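Local coordinates for protein RNA polymerase II subunit A C-terminal domain phosphatase SSU72 (PDB 4H3K) that dephosphorylates phosphoserine in the C-terminal heptapeptide repeats of RNA polymerase II and takes part in RNA processing, polyadenylation and transcription termination, at residues F56-L64 and V74-M84; S34-N44 and M104-P115. The protein carries 1 engineered substitution. All blocks are in the same frame, centred on the assembly; numbering follows the deposited sequence.

Contact 1. Residues F56-L64 and V74-M84; sequences FGTGTHVKL and VYDFKTTYDQM
A small antiparallel beta hairpin, made of strands 62-64 and 73-75, closes here through Val62 and Tyr75, its hydrogen-bonded pair. Val62 N donates to Tyr75 O at 2.9 Å, and Tyr75 N returns a bond of 2.9 Å to Val62 O; N-H...O angles of 162° and 166° mark both as nearly straight. Lys63 and Val74 form the adjoining non-hydrogen-bonded pair, where the CA of Val74 also approaches Val62 O as a CA-H...O contact.

Val62 and Tyr75 share one face of the hairpin, and Val62 divides its two methyls between different partners there. With CG1 anti to the backbone N (chi1 170°), that methyl is directed to Met84 CE, while CG2 sits over the centre of the Phe77 ring. This second methyl lies 3.8 Å from the ring centroid, almost on the ring normal, a CH-pi contact. The CE1 atom of Phe77 approaches the loop before the strand, 3.2 Å from Gly59 O. Gly57 suits this fit, since a CB there would fall very close to Phe77 CZ.

Farther along, Leu64 crosses Tyr75 at about a right angle, its CD2 3.7 Å from Tyr75 CE2 and 3.8 Å from Met84 SD. Met84 CG covers one face of the Tyr75 ring, 3.7 Å above its centre, while the phenol hydroxyl bonds Asp87. On the opposite face of the hairpin, with Lys63, Val74 turns its CG1 to within 3.4 Å of His61 ND1.

After strand 73-75 the chain reverses in a type I turn from Asp76 to Thr79. Lys78 N bonds Asp76 OD1, which makes an Asx turn, and helix 81-98 starts just beyond. The geometry is that of a beta hairpin packed on the first turn of the following helix, joined through the loop 58-61 to strand 52-57, an outermost strand of the central sheet in this chain.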
# COMPACT_ATOMS: atom_id res chain seq x y z
N PHE B 56 -15.84 -7.53 4.77
CA PHE B 56 -15.47 -7.32 6.17
C PHE B 56 -16.39 -6.31 6.79
O PHE B 56 -17.12 -5.60 6.08
CB PHE B 56 -14.02 -6.79 6.29
CG PHE B 56 -13.00 -7.67 5.65
CD1 PHE B 56 -12.47 -8.75 6.35
CD2 PHE B 56 -12.56 -7.42 4.33
CE1 PHE B 56 -11.53 -9.58 5.76
CE2 PHE B 56 -11.63 -8.23 3.73
CZ PHE B 56 -11.09 -9.32 4.45
N GLY B 57 -16.34 -6.23 8.12
CA GLY B 57 -16.97 -5.14 8.86
C GLY B 57 -15.93 -4.45 9.75
O GLY B 57 -14.99 -5.08 10.20
N THR B 58 -16.09 -3.16 9.99
CA THR B 58 -15.19 -2.45 10.90
C THR B 58 -15.78 -2.17 12.26
O THR B 58 -15.08 -1.66 13.14
CB THR B 58 -14.77 -1.09 10.34
OG1 THR B 58 -15.95 -0.36 9.98
CG2 THR B 58 -13.84 -1.28 9.12
N GLY B 59 -17.07 -2.48 12.45
CA GLY B 59 -17.74 -2.19 13.72
C GLY B 59 -17.13 -2.95 14.89
O GLY B 59 -16.51 -4.02 14.71
N THR B 60 -17.31 -2.41 16.09
CA THR B 60 -16.91 -3.08 17.31
C THR B 60 -17.67 -4.40 17.52
O THR B 60 -17.18 -5.33 18.17
CB THR B 60 -17.14 -2.11 18.51
OG1 THR B 60 -16.33 -0.93 18.29
CG2 THR B 60 -16.70 -2.73 19.79
N HIS B 61 -18.89 -4.46 16.99
CA HIS B 61 -19.77 -5.60 17.15
C HIS B 61 -20.74 -5.64 15.97
O HIS B 61 -20.81 -4.71 15.17
CB HIS B 61 -20.57 -5.49 18.46
CG HIS B 61 -21.30 -4.19 18.59
ND1 HIS B 61 -22.60 -4.01 18.18
CD2 HIS B 61 -20.89 -2.98 19.05
CE1 HIS B 61 -22.97 -2.77 18.41
NE2 HIS B 61 -21.95 -2.12 18.93
N VAL B 62 -21.49 -6.73 15.89
CA VAL B 62 -22.46 -6.94 14.84
C VAL B 62 -23.81 -6.47 15.32
O VAL B 62 -24.21 -6.74 16.46
CB VAL B 62 -22.55 -8.43 14.49
CG1 VAL B 62 -23.74 -8.75 13.55
CG2 VAL B 62 -21.22 -8.88 13.87
N LYS B 63 -24.49 -5.74 14.46
CA LYS B 63 -25.79 -5.19 14.74
C LYS B 63 -26.75 -5.73 13.66
O LYS B 63 -26.41 -5.80 12.47
CB LYS B 63 -25.69 -3.66 14.72
CG LYS B 63 -26.93 -2.92 15.20
CD LYS B 63 -27.14 -1.60 14.44
CE LYS B 63 -26.59 -0.38 15.19
NZ LYS B 63 -25.10 -0.40 15.45
N LEU B 64 -27.92 -6.15 14.10
CA LEU B 64 -28.99 -6.50 13.20
C LEU B 64 -30.22 -5.72 13.67
O LEU B 64 -30.35 -5.48 14.89
CB LEU B 64 -29.26 -7.99 13.29
CG LEU B 64 -28.72 -9.00 12.27
CD1 LEU B 64 -27.84 -8.40 11.19
CD2 LEU B 64 -28.08 -10.24 12.93
N VAL B 74 -27.70 -7.45 19.02
CA VAL B 74 -26.26 -7.30 18.98
C VAL B 74 -25.58 -8.64 19.19
O VAL B 74 -26.02 -9.43 20.03
CB VAL B 74 -25.78 -6.26 20.03
CG1 VAL B 74 -24.28 -6.21 20.07
CG2 VAL B 74 -26.32 -4.88 19.71
N TYR B 75 -24.51 -8.89 18.42
CA TYR B 75 -23.69 -10.11 18.52
C TYR B 75 -22.19 -9.79 18.47
O TYR B 75 -21.77 -8.73 17.97
CB TYR B 75 -24.01 -11.06 17.37
CG TYR B 75 -25.44 -11.47 17.32
CD1 TYR B 75 -25.89 -12.59 18.03
CD2 TYR B 75 -26.36 -10.73 16.59
CE1 TYR B 75 -27.23 -12.97 18.00
CE2 TYR B 75 -27.70 -11.10 16.54
CZ TYR B 75 -28.12 -12.22 17.25
OH TYR B 75 -29.44 -12.56 17.20
N ASP B 76 -21.38 -10.72 18.97
CA ASP B 76 -19.95 -10.72 18.76
C ASP B 76 -19.65 -11.09 17.29
O ASP B 76 -20.44 -11.78 16.64
CB ASP B 76 -19.28 -11.74 19.70
CG ASP B 76 -17.78 -11.50 19.86
OD1 ASP B 76 -17.05 -11.42 18.85
OD2 ASP B 76 -17.31 -11.41 21.02
N PHE B 77 -18.52 -10.64 16.76
CA PHE B 77 -18.06 -11.11 15.45
C PHE B 77 -17.73 -12.62 15.38
O PHE B 77 -17.70 -13.19 14.28
CB PHE B 77 -16.86 -10.29 14.99
CG PHE B 77 -17.24 -9.13 14.15
CD1 PHE B 77 -17.50 -7.89 14.74
CD2 PHE B 77 -17.33 -9.25 12.75
CE1 PHE B 77 -17.84 -6.79 13.96
CE2 PHE B 77 -17.66 -8.15 11.96
CZ PHE B 77 -17.94 -6.92 12.56
N LYS B 78 -17.48 -13.25 16.53
CA LYS B 78 -17.21 -14.68 16.60
C LYS B 78 -18.45 -15.55 16.33
O LYS B 78 -18.33 -16.74 16.14
CB LYS B 78 -16.56 -15.06 17.95
CG LYS B 78 -15.10 -14.61 18.06
CD LYS B 78 -14.73 -14.24 19.48
CE LYS B 78 -13.76 -13.06 19.48
NZ LYS B 78 -12.35 -13.43 19.83
N THR B 79 -19.64 -14.94 16.31
CA THR B 79 -20.88 -15.67 16.13
C THR B 79 -21.19 -15.93 14.65
O THR B 79 -21.08 -15.05 13.81
CB THR B 79 -22.05 -14.88 16.75
OG1 THR B 79 -21.78 -14.60 18.12
CG2 THR B 79 -23.33 -15.65 16.63
N THR B 80 -21.57 -17.16 14.37
CA THR B 80 -21.90 -17.65 13.03
C THR B 80 -23.23 -17.06 12.51
O THR B 80 -24.13 -16.74 13.31
CB THR B 80 -21.89 -19.21 13.13
OG1 THR B 80 -20.71 -19.72 12.52
CG2 THR B 80 -23.07 -19.86 12.54
N TYR B 81 -23.34 -16.87 11.20
CA TYR B 81 -24.62 -16.44 10.61
C TYR B 81 -25.75 -17.41 10.98
O TYR B 81 -26.89 -17.01 11.25
CB TYR B 81 -24.53 -16.33 9.09
CG TYR B 81 -23.59 -15.24 8.57
CD1 TYR B 81 -23.85 -13.89 8.80
CD2 TYR B 81 -22.46 -15.58 7.83
CE1 TYR B 81 -22.99 -12.87 8.30
CE2 TYR B 81 -21.59 -14.58 7.32
CZ TYR B 81 -21.86 -13.24 7.56
OH TYR B 81 -21.02 -12.29 7.05
N ASP B 82 -25.41 -18.69 10.96
CA ASP B 82 -26.33 -19.77 11.34
C ASP B 82 -26.77 -19.64 12.81
O ASP B 82 -27.95 -19.81 13.11
CB ASP B 82 -25.68 -21.12 11.08
CG ASP B 82 -26.66 -22.25 11.14
OD1 ASP B 82 -27.52 -22.33 10.25
OD2 ASP B 82 -26.57 -23.03 12.11
N GLN B 83 -25.85 -19.33 13.71
CA GLN B 83 -26.23 -19.09 15.11
C GLN B 83 -27.18 -17.90 15.23
O GLN B 83 -28.17 -17.97 15.94
CB GLN B 83 -25.00 -18.94 16.03
CG GLN B 83 -24.21 -20.23 16.16
CD GLN B 83 -22.86 -20.06 16.82
OE1 GLN B 83 -22.07 -19.19 16.46
NE2 GLN B 83 -22.57 -20.90 17.81
N MET B 84 -26.92 -16.83 14.47
CA MET B 84 -27.80 -15.65 14.46
C MET B 84 -29.18 -16.00 13.92
O MET B 84 -30.20 -15.53 14.45
CB MET B 84 -27.20 -14.51 13.63
CG MET B 84 -26.00 -13.87 14.26
SD MET B 84 -25.19 -12.76 13.09
CE MET B 84 -23.51 -12.89 13.69

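Contact 2. Residues S34-N44 and M104-P115; sequences SNQNRSMEAHN and MLDRNKRIKPRP. With PO4 (phosphate ion), chain F.
One face of the flat Arg107 guanidinium lies against the backbone of helix 38-48, with Met40 C 4.0 Å above its centre and Glu41 N nearer the rim. Around its edge, in plane, stand Glu41 OE2, Asn108 OD1, Gln36 O and a water. On the His43 ring, Ile111 CG2 covers one face at 3.6 Å from the centroid, a CH-pi contact. These groups join helix 101-109 and its following loop to the phosphate-binding P-loop of the phosphatase and the helix after it; the axes of the helical segments 38-44 and 104-109 approach to 10.5 Å with 50° between their directions.

Arg107 NH1 forms a salt bridge with Glu41 OE2 at 2.9 Å, reaching it from above the carboxylate plane, and a water joins the same oxygen to NH2. Side-on, NE and NH2 both hold Asn108 OD1, which fixes that amide's rotation and presents its ND2 to Gln36 O, in the carbonyl plane at 2.9 Å. A leucine in place of Arg107 would probably leave Glu41 without its charged mate and the Asn108 amide freer to turn.

Meanwhile, backbone N-H groups of Ser34, Gln36, Asn37 and Arg38 grip the bound phosphate, and Arg38 adds its guanidinium edge: NE meets O3 at 2.6 Å, with an N-H...O angle of 176°, and NH2 meets O4 at 2.8 Å.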
# COMPACT_ATOMS: atom_id res chain seq x y z
N SER B 34 -21.18 -4.05 10.05
CA SER B 34 -21.45 -5.34 10.69
C SER B 34 -21.12 -6.55 9.81
O SER B 34 -21.24 -7.67 10.27
CB SER B 34 -22.92 -5.40 11.09
OG SER B 34 -23.20 -4.38 12.05
N ASN B 35 -20.71 -6.31 8.55
CA ASN B 35 -20.53 -7.38 7.53
C ASN B 35 -21.77 -8.28 7.46
O ASN B 35 -21.68 -9.53 7.50
CB ASN B 35 -19.26 -8.19 7.79
CG ASN B 35 -18.82 -9.02 6.61
OD1 ASN B 35 -19.16 -8.75 5.42
ND2 ASN B 35 -18.03 -10.02 6.91
N GLN B 36 -22.93 -7.63 7.36
CA GLN B 36 -24.21 -8.37 7.30
C GLN B 36 -25.00 -8.06 6.04
O GLN B 36 -25.60 -8.95 5.45
CB GLN B 36 -25.07 -8.00 8.49
CG GLN B 36 -24.60 -8.57 9.82
CD GLN B 36 -24.78 -10.09 9.86
OE1 GLN B 36 -25.45 -10.66 9.00
NE2 GLN B 36 -24.17 -10.74 10.83
N ASN B 37 -25.01 -6.77 5.66
CA ASN B 37 -25.95 -6.26 4.68
C ASN B 37 -25.26 -5.61 3.46
O ASN B 37 -25.16 -6.24 2.43
CB ASN B 37 -26.95 -5.30 5.37
CG ASN B 37 -27.96 -4.68 4.40
OD1 ASN B 37 -28.40 -3.53 4.58
ND2 ASN B 37 -28.33 -5.42 3.39
N ARG B 38 -24.77 -4.38 3.58
CA ARG B 38 -24.19 -3.69 2.42
C ARG B 38 -22.99 -4.43 1.80
O ARG B 38 -22.91 -4.61 0.57
CB ARG B 38 -23.87 -2.24 2.79
CG ARG B 38 -25.14 -1.48 3.15
CD ARG B 38 -24.82 -0.23 3.94
NE ARG B 38 -24.31 -0.55 5.29
CZ ARG B 38 -23.79 0.34 6.12
NH1 ARG B 38 -23.69 1.62 5.75
NH2 ARG B 38 -23.33 -0.03 7.32
N SER B 39 -22.08 -4.90 2.64
CA SER B 39 -20.89 -5.57 2.14
C SER B 39 -21.19 -6.97 1.60
O SER B 39 -20.54 -7.42 0.67
CB SER B 39 -19.76 -5.63 3.23
OG SER B 39 -20.26 -6.23 4.44
N MET B 40 -22.20 -7.64 2.15
CA MET B 40 -22.54 -8.99 1.74
C MET B 40 -23.35 -9.02 0.43
O MET B 40 -23.14 -9.88 -0.42
CB MET B 40 -23.23 -9.74 2.87
CG MET B 40 -22.29 -9.98 4.05
SD MET B 40 -20.97 -11.12 3.58
CE MET B 40 -21.80 -12.72 3.78
N GLU B 41 -24.28 -8.08 0.30
CA GLU B 41 -24.94 -7.82 -0.99
C GLU B 41 -23.91 -7.58 -2.10
O GLU B 41 -24.04 -8.10 -3.22
CB GLU B 41 -25.87 -6.62 -0.87
CG GLU B 41 -26.96 -6.53 -1.95
CD GLU B 41 -27.87 -7.76 -1.96
OE1 GLU B 41 -28.01 -8.35 -3.03
OE2 GLU B 41 -28.39 -8.15 -0.90
N ALA B 42 -22.87 -6.80 -1.79
CA ALA B 42 -21.83 -6.49 -2.77
C ALA B 42 -20.94 -7.70 -3.01
O ALA B 42 -20.59 -7.97 -4.12
CB ALA B 42 -21.00 -5.28 -2.30
N HIS B 43 -20.59 -8.43 -1.94
CA HIS B 43 -19.78 -9.65 -2.04
C HIS B 43 -20.50 -10.59 -2.99
O HIS B 43 -19.90 -11.09 -3.95
CB HIS B 43 -19.66 -10.30 -0.65
CG HIS B 43 -18.68 -11.43 -0.56
ND1 HIS B 43 -17.95 -11.68 0.59
CD2 HIS B 43 -18.34 -12.40 -1.44
CE1 HIS B 43 -17.19 -12.75 0.40
NE2 HIS B 43 -17.40 -13.20 -0.82
N ASN B 44 -21.80 -10.78 -2.76
CA ASN B 44 -22.60 -11.69 -3.59
C ASN B 44 -22.60 -11.28 -5.08
O ASN B 44 -22.28 -12.12 -5.94
CB ASN B 44 -24.03 -11.83 -3.01
CG ASN B 44 -24.84 -12.96 -3.69
OD1 ASN B 44 -25.84 -12.69 -4.37
ND2 ASN B 44 -24.41 -14.21 -3.51
N MET B 104 -31.68 -12.77 4.64
CA MET B 104 -30.33 -12.17 4.57
C MET B 104 -29.30 -13.08 5.23
O MET B 104 -28.25 -13.35 4.65
CB MET B 104 -30.31 -10.80 5.24
CG MET B 104 -28.99 -10.03 5.07
SD MET B 104 -29.06 -8.56 6.10
CE MET B 104 -28.76 -9.22 7.74
N LEU B 105 -29.61 -13.55 6.44
CA LEU B 105 -28.71 -14.45 7.16
C LEU B 105 -28.43 -15.76 6.42
O LEU B 105 -27.30 -16.22 6.37
CB LEU B 105 -29.22 -14.72 8.59
CG LEU B 105 -29.03 -13.56 9.58
CD1 LEU B 105 -29.81 -13.80 10.90
CD2 LEU B 105 -27.55 -13.25 9.88
N ASP B 106 -29.49 -16.33 5.83
CA ASP B 106 -29.39 -17.51 4.99
C ASP B 106 -28.53 -17.26 3.76
O ASP B 106 -27.66 -18.07 3.42
CB ASP B 106 -30.78 -17.95 4.55
CG ASP B 106 -30.76 -19.22 3.74
OD1 ASP B 106 -30.38 -20.27 4.30
OD2 ASP B 106 -31.11 -19.17 2.54
N ARG B 107 -28.75 -16.13 3.08
CA ARG B 107 -27.88 -15.72 1.96
C ARG B 107 -26.40 -15.66 2.42
O ARG B 107 -25.48 -16.16 1.74
CB ARG B 107 -28.34 -14.36 1.41
CG ARG B 107 -27.68 -13.85 0.13
CD ARG B 107 -26.27 -13.23 0.35
NE ARG B 107 -26.23 -12.20 1.40
CZ ARG B 107 -26.79 -11.00 1.31
NH1 ARG B 107 -27.44 -10.63 0.21
NH2 ARG B 107 -26.67 -10.15 2.32
N ASN B 108 -26.19 -15.06 3.60
CA ASN B 108 -24.85 -14.84 4.13
C ASN B 108 -24.15 -16.16 4.39
O ASN B 108 -22.98 -16.34 4.02
CB ASN B 108 -24.89 -13.97 5.42
CG ASN B 108 -25.25 -12.50 5.14
OD1 ASN B 108 -25.32 -12.09 3.99
ND2 ASN B 108 -25.50 -11.72 6.20
N LYS B 109 -24.88 -17.09 5.01
CA LYS B 109 -24.35 -18.41 5.32
C LYS B 109 -23.83 -19.13 4.08
O LYS B 109 -22.81 -19.82 4.13
CB LYS B 109 -25.42 -19.28 6.01
CG LYS B 109 -24.78 -20.35 6.90
CD LYS B 109 -25.62 -21.61 6.99
CE LYS B 109 -24.74 -22.78 7.42
NZ LYS B 109 -25.31 -24.08 6.97
N ARG B 110 -24.53 -18.96 2.97
CA ARG B 110 -24.15 -19.56 1.70
C ARG B 110 -22.90 -18.95 1.11
O ARG B 110 -22.35 -19.50 0.16
CB ARG B 110 -25.30 -19.44 0.70
CG ARG B 110 -26.42 -20.41 1.03
CD ARG B 110 -27.72 -20.10 0.32
NE ARG B 110 -28.87 -20.65 1.06
CZ ARG B 110 -29.16 -21.95 1.16
NH1 ARG B 110 -28.40 -22.87 0.58
NH2 ARG B 110 -30.22 -22.35 1.85
N ILE B 111 -22.45 -17.83 1.66
CA ILE B 111 -21.20 -17.23 1.20
C ILE B 111 -20.00 -17.65 2.06
O ILE B 111 -18.93 -18.00 1.55
CB ILE B 111 -21.29 -15.69 1.11
CG1 ILE B 111 -22.24 -15.28 -0.02
CG2 ILE B 111 -19.87 -15.08 0.94
CD1 ILE B 111 -22.67 -13.79 0.01
N LYS B 112 -20.19 -17.59 3.38
CA LYS B 112 -19.12 -17.85 4.32
C LYS B 112 -19.73 -18.05 5.70
O LYS B 112 -20.86 -17.64 5.93
CB LYS B 112 -18.10 -16.70 4.31
CG LYS B 112 -18.64 -15.39 4.86
CD LYS B 112 -17.64 -14.25 4.61
CE LYS B 112 -18.02 -13.01 5.37
NZ LYS B 112 -17.00 -11.89 5.18
N PRO B 113 -19.00 -18.68 6.62
CA PRO B 113 -19.70 -19.07 7.85
C PRO B 113 -19.96 -17.96 8.88
O PRO B 113 -20.93 -18.04 9.64
CB PRO B 113 -18.80 -20.17 8.43
CG PRO B 113 -17.46 -19.88 7.90
CD PRO B 113 -17.64 -19.25 6.55
N ARG B 114 -19.12 -16.92 8.91
CA ARG B 114 -19.31 -15.82 9.87
C ARG B 114 -18.83 -14.47 9.35
O ARG B 114 -18.00 -14.40 8.45
CB ARG B 114 -18.65 -16.14 11.23
CG ARG B 114 -17.16 -16.32 11.16
CD ARG B 114 -16.51 -16.36 12.54
NE ARG B 114 -15.08 -16.08 12.39
CZ ARG B 114 -14.52 -14.86 12.40
NH1 ARG B 114 -15.25 -13.76 12.59
NH2 ARG B 114 -13.22 -14.75 12.23
N PRO B 115 -19.40 -13.38 9.92
CA PRO B 115 -18.90 -12.05 9.55
C PRO B 115 -17.43 -11.93 9.96
O PRO B 115 -17.01 -12.58 10.91
CB PRO B 115 -19.80 -11.11 10.37
CG PRO B 115 -20.24 -11.92 11.54
CD PRO B 115 -20.46 -13.31 10.94
P PO4 F . -23.89 -3.72 7.33
O1 PO4 F . -23.11 -4.95 7.01
O2 PO4 F . -25.14 -4.06 8.15
O3 PO4 F . -24.36 -3.02 6.07
O4 PO4 F . -23.09 -2.71 8.11
O HOH W 1 -28.47 -7.51 2.13

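Contact 1 packs against both segments of contact 2, their centres about 11 Å apart. Tyr81 OH, at the start of helix 81-98, bonds Asn35 O at 2.9 Å, and Arg114 NH1 bonds Phe77 O at 3.0 Å. Gln36 packs its NE2 3.2 Å from Met84 SD. Beside the ligand, Lys63 N bonds Ser34 OG, and the Leu64 side chain comes to about 6 Å from the phosphate, which is consistent with the hairpin bordering the active-site pocket. The loop runs from Ser32, which also bonds this ion, to Arg38; Ser32 stands where the CX5R signature of such phosphatases has its catalytic cysteine, and is probably the engineered substitution.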